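Local structure of peridinin-chlorophyll A protein (2C9E) at residues A65-H70 with K224-A229; D12-I17 with E88-V93. The protein binds chlorophyll a and the carotenoid peridinin and probably serves as a water-soluble antenna that captures blue-green sunlight. All coordinates share one frame; numbering follows the deposited sequence.

Interaction 1 of 2, residues A65-H70 with K224-A229. With CLA (chlorophyll a), chain B.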
# COMPACT_ATOMS: atom_id res chain seq x y z
N ALA A 65 -3.34 10.23 10.85
CA ALA A 65 -3.02 9.77 12.21
C ALA A 65 -2.69 8.25 12.20
O ALA A 65 -1.72 7.81 12.84
CB ALA A 65 -4.21 10.05 13.17
N ALA A 66 -3.49 7.46 11.48
CA ALA A 66 -3.29 6.00 11.37
C ALA A 66 -1.90 5.64 10.81
O ALA A 66 -1.25 4.72 11.29
CB ALA A 66 -4.39 5.41 10.48
N VAL A 67 -1.47 6.36 9.78
CA VAL A 67 -0.16 6.17 9.18
C VAL A 67 0.91 6.64 10.20
O VAL A 67 1.93 5.96 10.41
CB VAL A 67 -0.03 7.00 7.84
CG1 VAL A 67 1.39 6.95 7.31
CG2 VAL A 67 -0.91 6.38 6.77
N GLU A 68 0.68 7.78 10.86
CA GLU A 68 1.63 8.28 11.87
C GLU A 68 1.84 7.19 12.92
O GLU A 68 2.98 6.90 13.30
CB GLU A 68 1.12 9.57 12.56
CG GLU A 68 0.94 10.77 11.61
CD GLU A 68 0.40 12.09 12.27
OE1 GLU A 68 -0.84 12.21 12.53
OE2 GLU A 68 1.22 13.01 12.52
N ALA A 69 0.73 6.59 13.38
CA ALA A 69 0.78 5.54 14.40
C ALA A 69 1.64 4.33 13.96
O ALA A 69 2.38 3.75 14.78
CB ALA A 69 -0.60 5.06 14.73
N HIS A 70 1.56 3.96 12.67
CA HIS A 70 2.35 2.84 12.20
C HIS A 70 3.78 3.27 12.18
O HIS A 70 4.65 2.50 12.55
CB HIS A 70 1.93 2.39 10.78
CG HIS A 70 0.70 1.53 10.76
ND1 HIS A 70 -0.57 2.06 10.84
CD2 HIS A 70 0.56 0.18 10.71
CE1 HIS A 70 -1.45 1.07 10.83
NE2 HIS A 70 -0.80 -0.08 10.75
N LYS A 224 10.55 4.59 6.43
CA LYS A 224 10.96 5.79 5.71
C LYS A 224 9.93 6.17 4.68
O LYS A 224 9.74 7.37 4.40
CB LYS A 224 12.32 5.57 5.02
CG LYS A 224 13.57 5.88 5.93
CD LYS A 224 14.84 5.55 5.21
CE LYS A 224 16.07 5.92 6.04
NZ LYS A 224 16.02 5.32 7.43
N THR A 225 9.28 5.16 4.10
CA THR A 225 8.26 5.42 3.07
C THR A 225 7.04 6.09 3.70
O THR A 225 6.45 7.02 3.13
CB THR A 225 7.87 4.07 2.39
OG1 THR A 225 9.03 3.53 1.75
CG2 THR A 225 6.82 4.25 1.33
N LEU A 226 6.62 5.61 4.86
CA LEU A 226 5.49 6.22 5.52
C LEU A 226 5.87 7.67 5.90
O LEU A 226 5.11 8.58 5.70
CB LEU A 226 5.13 5.42 6.78
CG LEU A 226 4.59 4.02 6.52
CD1 LEU A 226 3.89 3.56 7.82
CD2 LEU A 226 3.60 4.03 5.30
N GLU A 227 7.08 7.83 6.43
CA GLU A 227 7.66 9.11 6.85
C GLU A 227 7.57 10.04 5.65
O GLU A 227 7.04 11.14 5.78
CB GLU A 227 9.11 8.85 7.32
CG GLU A 227 9.97 10.04 7.81
CD GLU A 227 11.50 9.68 7.95
OE1 GLU A 227 11.86 8.58 8.45
OE2 GLU A 227 12.35 10.52 7.57
N VAL A 228 8.07 9.63 4.48
CA VAL A 228 7.96 10.47 3.27
C VAL A 228 6.50 10.78 2.93
O VAL A 228 6.17 11.92 2.53
CB VAL A 228 8.61 9.78 2.04
CG1 VAL A 228 8.09 10.36 0.78
CG2 VAL A 228 10.09 9.96 2.10
N ALA A 229 5.62 9.80 3.11
CA ALA A 229 4.23 10.02 2.80
C ALA A 229 3.64 11.11 3.70
O ALA A 229 2.81 11.90 3.25
CB ALA A 229 3.44 8.73 2.94
MG CLA B . -2.21 -2.99 8.43
CHA CLA B . -5.13 -5.01 8.27
CHB CLA B . -0.28 -5.93 8.71
CHC CLA B . 0.68 -1.29 7.55
CHD CLA B . -4.16 -0.27 7.44
NA CLA B . -2.69 -5.18 8.41
C1A CLA B . -3.96 -5.75 8.45
C2A CLA B . -3.85 -7.25 8.74
C3A CLA B . -2.36 -7.48 9.01
C4A CLA B . -1.69 -6.15 8.68
CMA CLA B . -2.15 -7.89 10.52
CAA CLA B . -4.28 -8.17 7.59
CBA CLA B . -3.57 -7.80 6.30
CGA CLA B . -3.86 -8.78 5.19
O1A CLA B . -5.03 -9.00 4.86
O2A CLA B . -2.87 -9.44 4.56
NB CLA B . -0.16 -3.48 8.31
C1B CLA B . 0.40 -4.73 8.53
C2B CLA B . 1.84 -4.57 8.57
C3B CLA B . 2.13 -3.26 8.27
C4B CLA B . 0.86 -2.61 7.99
CMB CLA B . 2.93 -5.61 8.92
CAB CLA B . 3.54 -2.84 8.35
CBB CLA B . 3.91 -1.50 8.18
NC CLA B . -1.81 -1.13 7.64
C1C CLA B . -0.55 -0.61 7.39
C2C CLA B . -0.68 0.78 6.97
C3C CLA B . -2.02 1.07 6.95
C4C CLA B . -2.75 -0.12 7.40
CMC CLA B . 0.51 1.78 6.72
CAC CLA B . -2.60 2.42 6.57
CBC CLA B . -3.17 3.14 7.79
ND CLA B . -4.16 -2.66 7.88
C1D CLA B . -4.84 -1.49 7.67
C2D CLA B . -6.28 -1.72 7.68
C3D CLA B . -6.43 -3.05 7.90
C4D CLA B . -5.13 -3.62 8.06
CMD CLA B . -7.43 -0.74 7.48
CAD CLA B . -7.38 -4.12 8.03
OBD CLA B . -8.61 -4.10 8.22
CBD CLA B . -6.58 -5.45 7.97
CGD CLA B . -7.08 -6.42 9.00
O1D CLA B . -6.58 -6.44 10.14
O2D CLA B . -8.08 -7.28 8.65
CED CLA B . -8.68 -8.15 9.55
C1 CLA B . -3.19 -10.08 3.29
C2 CLA B . -3.32 -9.06 2.27
C3 CLA B . -4.42 -8.82 1.49
C4 CLA B . -5.68 -9.64 1.59
C5 CLA B . -4.47 -7.74 0.42
C6 CLA B . -3.18 -6.89 0.31
C7 CLA B . -3.28 -5.92 -0.87
C8 CLA B . -2.04 -5.07 -1.06
C9 CLA B . -1.88 -4.05 0.09
C10 CLA B . -2.08 -4.41 -2.44
C11 CLA B . -0.78 -3.69 -2.82
C12 CLA B . -0.79 -3.00 -4.22
C13 CLA B . 0.55 -2.26 -4.52
C14 CLA B . 0.45 -1.39 -5.76
C15 CLA B . 1.70 -3.27 -4.67
C16 CLA B . 3.06 -2.62 -4.81
C17 CLA B . 4.11 -3.68 -4.83
C18 CLA B . 5.55 -3.16 -4.99
C19 CLA B . 5.84 -2.56 -6.34
C20 CLA B . 6.52 -4.27 -4.71
O HOH W 1 -2.04 -2.34 10.53
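Val-67 sends CG1 anti to its backbone N (chi1 172°) toward Leu-226, whose CG is in turn anti to its own carbonyl carbon (chi1 -67°), and this brings the two side chains together between helices 60-77 and 215-231. CG1 of Val-67 lies 4.1 Å from CB of Leu-226, a van der Waals contact between the side chains, and CD1 of Leu-226 also comes near the backbone O of Val-67. One turn along helix 60-77 from Val-67, His-70 CB lies 3.7 Å from the CD1 of the same Leu-226, which packs against the root of the histidine while the imidazole swings away to the chlorophyll. There the ring lies over ring C of the chlorin, with NE2 3.4 Å from C1C of the pigment, and its rotation is fixed at both nitrogens. ND1 donates to the carbonyl O of Ala-66, 2.8 Å away and nearly straight at 170°. That oxygen also accepts the helical N-H of His-70, which arrives from the opposite face of the carbonyl. NE2 holds a water at 2.6 Å, in the ring plane, and this water binds the chlorophyll magnesium at 2.2 Å. The pigment is therefore held by histidine through a water. A bound peridinin touches both Val-67 and Leu-226, and a second one touches His-70. A phenylalanine in place of His-70 would probably leave the magnesium-bound water without its nitrogen partner and remove the tie to Ala-66 O. The axial water is thus positioned by His-70 and His-70 by the Ala-66 carbonyl, while aliphatic groups lie against the pigment's edge, Ala-66 CB at the ethyl carbon CBC and Leu-226 CD1 4.0 Å from the methyl CMC.

Interaction 2 of 2, residues D12-I17 with E88-V93. With DGD (digalactosyl diacyl glycerol (dgdg)), chain G.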
# COMPACT_ATOMS: atom_id res chain seq x y z
N ASP A 12 -5.24 -6.20 23.77
CA ASP A 12 -4.86 -7.17 24.77
C ASP A 12 -4.93 -8.60 24.22
O ASP A 12 -4.07 -9.43 24.45
CB ASP A 12 -5.80 -7.07 25.98
CG ASP A 12 -5.51 -5.87 26.82
OD1 ASP A 12 -4.32 -5.50 26.81
OD2 ASP A 12 -6.43 -5.32 27.50
N ALA A 13 -6.01 -8.88 23.51
CA ALA A 13 -6.20 -10.21 23.00
C ALA A 13 -5.24 -10.65 21.90
O ALA A 13 -4.94 -11.85 21.77
CB ALA A 13 -7.67 -10.36 22.52
N THR A 14 -4.75 -9.67 21.13
CA THR A 14 -3.93 -9.96 19.97
C THR A 14 -2.42 -9.84 20.09
O THR A 14 -1.67 -10.52 19.34
CB THR A 14 -4.40 -9.11 18.80
OG1 THR A 14 -4.43 -7.73 19.18
CG2 THR A 14 -5.79 -9.51 18.39
N TYR A 15 -1.97 -9.00 21.03
CA TYR A 15 -0.56 -8.76 21.21
C TYR A 15 0.20 -10.06 21.39
O TYR A 15 1.21 -10.25 20.74
CB TYR A 15 -0.30 -7.82 22.41
CG TYR A 15 1.13 -7.35 22.45
CD1 TYR A 15 1.56 -6.29 21.63
CD2 TYR A 15 2.09 -8.00 23.23
CE1 TYR A 15 2.89 -5.90 21.59
CE2 TYR A 15 3.44 -7.62 23.20
CZ TYR A 15 3.84 -6.57 22.38
OH TYR A 15 5.17 -6.20 22.34
N PRO A 16 -0.28 -10.98 22.25
CA PRO A 16 0.46 -12.25 22.44
C PRO A 16 0.53 -13.11 21.18
O PRO A 16 1.48 -13.86 20.96
CB PRO A 16 -0.32 -12.97 23.57
CG PRO A 16 -1.00 -11.86 24.29
CD PRO A 16 -1.45 -10.93 23.15
N ILE A 17 -0.50 -13.02 20.34
CA ILE A 17 -0.48 -13.76 19.07
C ILE A 17 0.52 -13.07 18.14
O ILE A 17 1.31 -13.73 17.45
CB ILE A 17 -1.89 -13.76 18.41
CG1 ILE A 17 -2.87 -14.49 19.35
CG2 ILE A 17 -1.79 -14.34 16.96
CD1 ILE A 17 -4.36 -14.47 18.92
N GLU A 88 2.46 -0.60 23.93
CA GLU A 88 1.98 0.76 23.85
C GLU A 88 1.77 1.18 22.40
O GLU A 88 0.68 1.61 22.04
CB GLU A 88 2.98 1.69 24.53
CG GLU A 88 2.62 3.14 24.40
CD GLU A 88 3.64 4.06 25.06
OE1 GLU A 88 3.80 4.02 26.31
OE2 GLU A 88 4.27 4.84 24.30
N ASP A 89 2.79 1.06 21.56
CA ASP A 89 2.68 1.46 20.15
C ASP A 89 1.66 0.60 19.41
O ASP A 89 0.92 1.12 18.55
CB ASP A 89 4.04 1.38 19.42
CG ASP A 89 5.09 2.36 19.97
OD1 ASP A 89 4.72 3.26 20.75
OD2 ASP A 89 6.28 2.24 19.61
N PHE A 90 1.62 -0.69 19.76
CA PHE A 90 0.68 -1.65 19.19
C PHE A 90 -0.74 -1.24 19.46
O PHE A 90 -1.54 -1.13 18.54
CB PHE A 90 0.88 -3.05 19.78
CG PHE A 90 0.04 -4.12 19.10
CD1 PHE A 90 0.40 -4.60 17.83
CD2 PHE A 90 -1.09 -4.67 19.75
CE1 PHE A 90 -0.33 -5.63 17.20
CE2 PHE A 90 -1.83 -5.70 19.14
CZ PHE A 90 -1.45 -6.19 17.85
N ALA A 91 -1.07 -1.05 20.73
CA ALA A 91 -2.43 -0.64 21.10
C ALA A 91 -2.80 0.68 20.42
O ALA A 91 -3.95 0.84 20.02
CB ALA A 91 -2.57 -0.51 22.64
N ALA A 92 -1.84 1.59 20.25
CA ALA A 92 -2.13 2.89 19.59
C ALA A 92 -2.38 2.70 18.07
O ALA A 92 -3.13 3.47 17.45
CB ALA A 92 -0.98 3.88 19.79
N VAL A 93 -1.74 1.70 17.46
CA VAL A 93 -1.99 1.48 16.03
C VAL A 93 -3.44 1.03 15.85
O VAL A 93 -4.14 1.49 14.96
CB VAL A 93 -1.03 0.42 15.44
CG1 VAL A 93 -1.55 -0.11 14.06
CG2 VAL A 93 0.34 1.06 15.26
C1A DGD G . -10.46 -9.79 6.50
C2A DGD G . -9.17 -9.38 5.84
C3A DGD G . -9.41 -8.60 4.50
C4A DGD G . -8.18 -7.86 4.06
C5A DGD G . -8.52 -6.57 3.33
C6A DGD G . -7.32 -5.91 2.71
C7A DGD G . -6.34 -5.34 3.74
C8A DGD G . -4.90 -5.11 3.14
C9A DGD G . -4.54 -3.56 2.99
CAA DGD G . -3.71 -3.07 4.16
CBA DGD G . -3.23 -1.61 4.13
CCA DGD G . -2.29 -1.19 2.99
CDA DGD G . -1.83 0.27 3.27
CEA DGD G . -0.84 0.85 2.25
CFA DGD G . 0.57 0.19 2.26
CGA DGD G . 1.58 1.01 3.09
CHA DGD G . 2.82 0.22 3.49
CIA DGD G . 2.57 -1.21 3.93
O1A DGD G . -11.48 -9.80 5.79
C1B DGD G . -10.31 -11.57 11.24
C2B DGD G . -9.60 -10.70 12.25
C3B DGD G . -8.45 -11.43 12.94
C4B DGD G . -8.97 -12.37 14.02
C5B DGD G . -8.05 -12.46 15.21
C6B DGD G . -7.46 -13.86 15.29
C7B DGD G . -5.92 -13.83 15.24
C8B DGD G . -5.37 -12.49 15.66
C9B DGD G . -4.49 -11.87 14.59
CAB DGD G . -3.15 -11.48 15.21
CBB DGD G . -2.30 -10.72 14.27
CCB DGD G . -1.58 -9.64 15.01
CDB DGD G . -1.92 -8.27 14.48
CEB DGD G . -2.98 -7.66 15.31
CFB DGD G . -4.35 -8.06 14.87
CGB DGD G . -4.67 -7.51 13.48
CHB DGD G . -5.95 -8.15 12.94
CIB DGD G . -5.68 -9.38 12.05
O1B DGD G . -9.92 -12.76 11.10
O1G DGD G . -10.46 -10.65 7.49
C1G DGD G . -11.72 -10.93 8.00
C2G DGD G . -11.48 -11.80 9.23
O2G DGD G . -10.89 -10.92 10.26
C3G DGD G . -12.83 -12.40 9.67
O3G DGD G . -12.99 -13.45 8.68
C1D DGD G . -14.27 -14.05 8.69
C2D DGD G . -14.50 -14.81 7.33
O2D DGD G . -14.52 -13.87 6.26
C3D DGD G . -15.86 -15.47 7.40
O3D DGD G . -16.12 -16.17 6.16
C4D DGD G . -15.97 -16.38 8.63
O4D DGD G . -15.07 -17.48 8.51
C5D DGD G . -15.58 -15.60 9.86
O5D DGD G . -16.54 -17.09 11.46
C6D DGD G . -15.32 -16.57 10.99
O6D DGD G . -14.30 -14.98 9.76
C1E DGD G . -16.48 -18.52 11.58
C2E DGD G . -17.85 -19.10 11.28
O2E DGD G . -18.22 -18.77 9.92
C3E DGD G . -18.85 -18.43 12.29
O3E DGD G . -20.15 -19.01 12.15
C4E DGD G . -18.32 -18.68 13.70
O4E DGD G . -18.17 -20.09 13.89
C5E DGD G . -16.92 -18.03 13.80
O6E DGD G . -16.14 -18.85 12.94
C6E DGD G . -16.37 -18.15 15.23
O5E DGD G . -17.02 -17.22 16.11
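Tyr-15 and Phe-90 mark the closest approach of the two backbones, their CA atoms 7.5 Å apart. Segment 88-93 is regular helix, with Ala-92 N bonded to Glu-88 O, whereas segment 12-17 kinks: the N atoms of Pro-16 and Ile-17 make no bond to the preceding turn, and proline has no N-H to give. The side chains bridge the gap. Phe-90 carries its ring out anti to the backbone N (chi1 -173°), straight toward helix 2-18, and Tyr-15 meets it in a T-shaped pair. The edge of the tyrosine is turned to the phenylalanine face, with planes at 77° and ring centroids 5.4 Å apart. Tyr-15 CD1 makes the nearest touch, 3.6 Å from Phe-90 CD2. Further out along the phenylalanine, the hydroxyl of Thr-14 lies in the ring plane, its OG1 3.3 Å from CE2, so that the oxygen faces the aromatic C-H rim. This hydroxyl has its main partner within its own helix, donating to Phe-10 O, and that bond holds it at the ring edge. The far end of Phe-90 belongs to the lipid: CZ is 3.3 Å from CEB of a digalactosyl diacyl glycerol acyl chain. The same chain also touches Ile-17, whose CG2 lies 3.6 Å from CAB. Phe-90 thus wedges between protein and lipid, and it also touches a peridinin. The phenol OH of Tyr-15 reaches back to Ala-85 O, just ahead of helix 87-102, which anchors the tyrosine at its other end. Among its neighbours, the pair sits at an outer part of the all-helical fold: helix 132-152 packs on Ala-13 and Ile-17 of helix 2-18, and helix 60-77 packs against Asp-89 and Val-93 of helix 87-102.

In the fold
From the N terminus, helix 2-18 gives the first half of interaction 2 and helix 60-77 the first half of interaction 1. Helix 87-102 then returns to 12-17, closing a loop of 70 residues, and only after a further long run does helix 215-231 come back to 65-70, closing one of 153. The two loops therefore cross. Interaction 2 stays within the N-terminal half of the chain, while interaction 1 joins that half to the C-terminal one beside a chlorophyll that both segments touch. Their centres lie about 18 Å apart, yet consecutive helices 60-77 and 87-102 link them directly, with Val-93 CG1 3.4 Å from His-70 NE2.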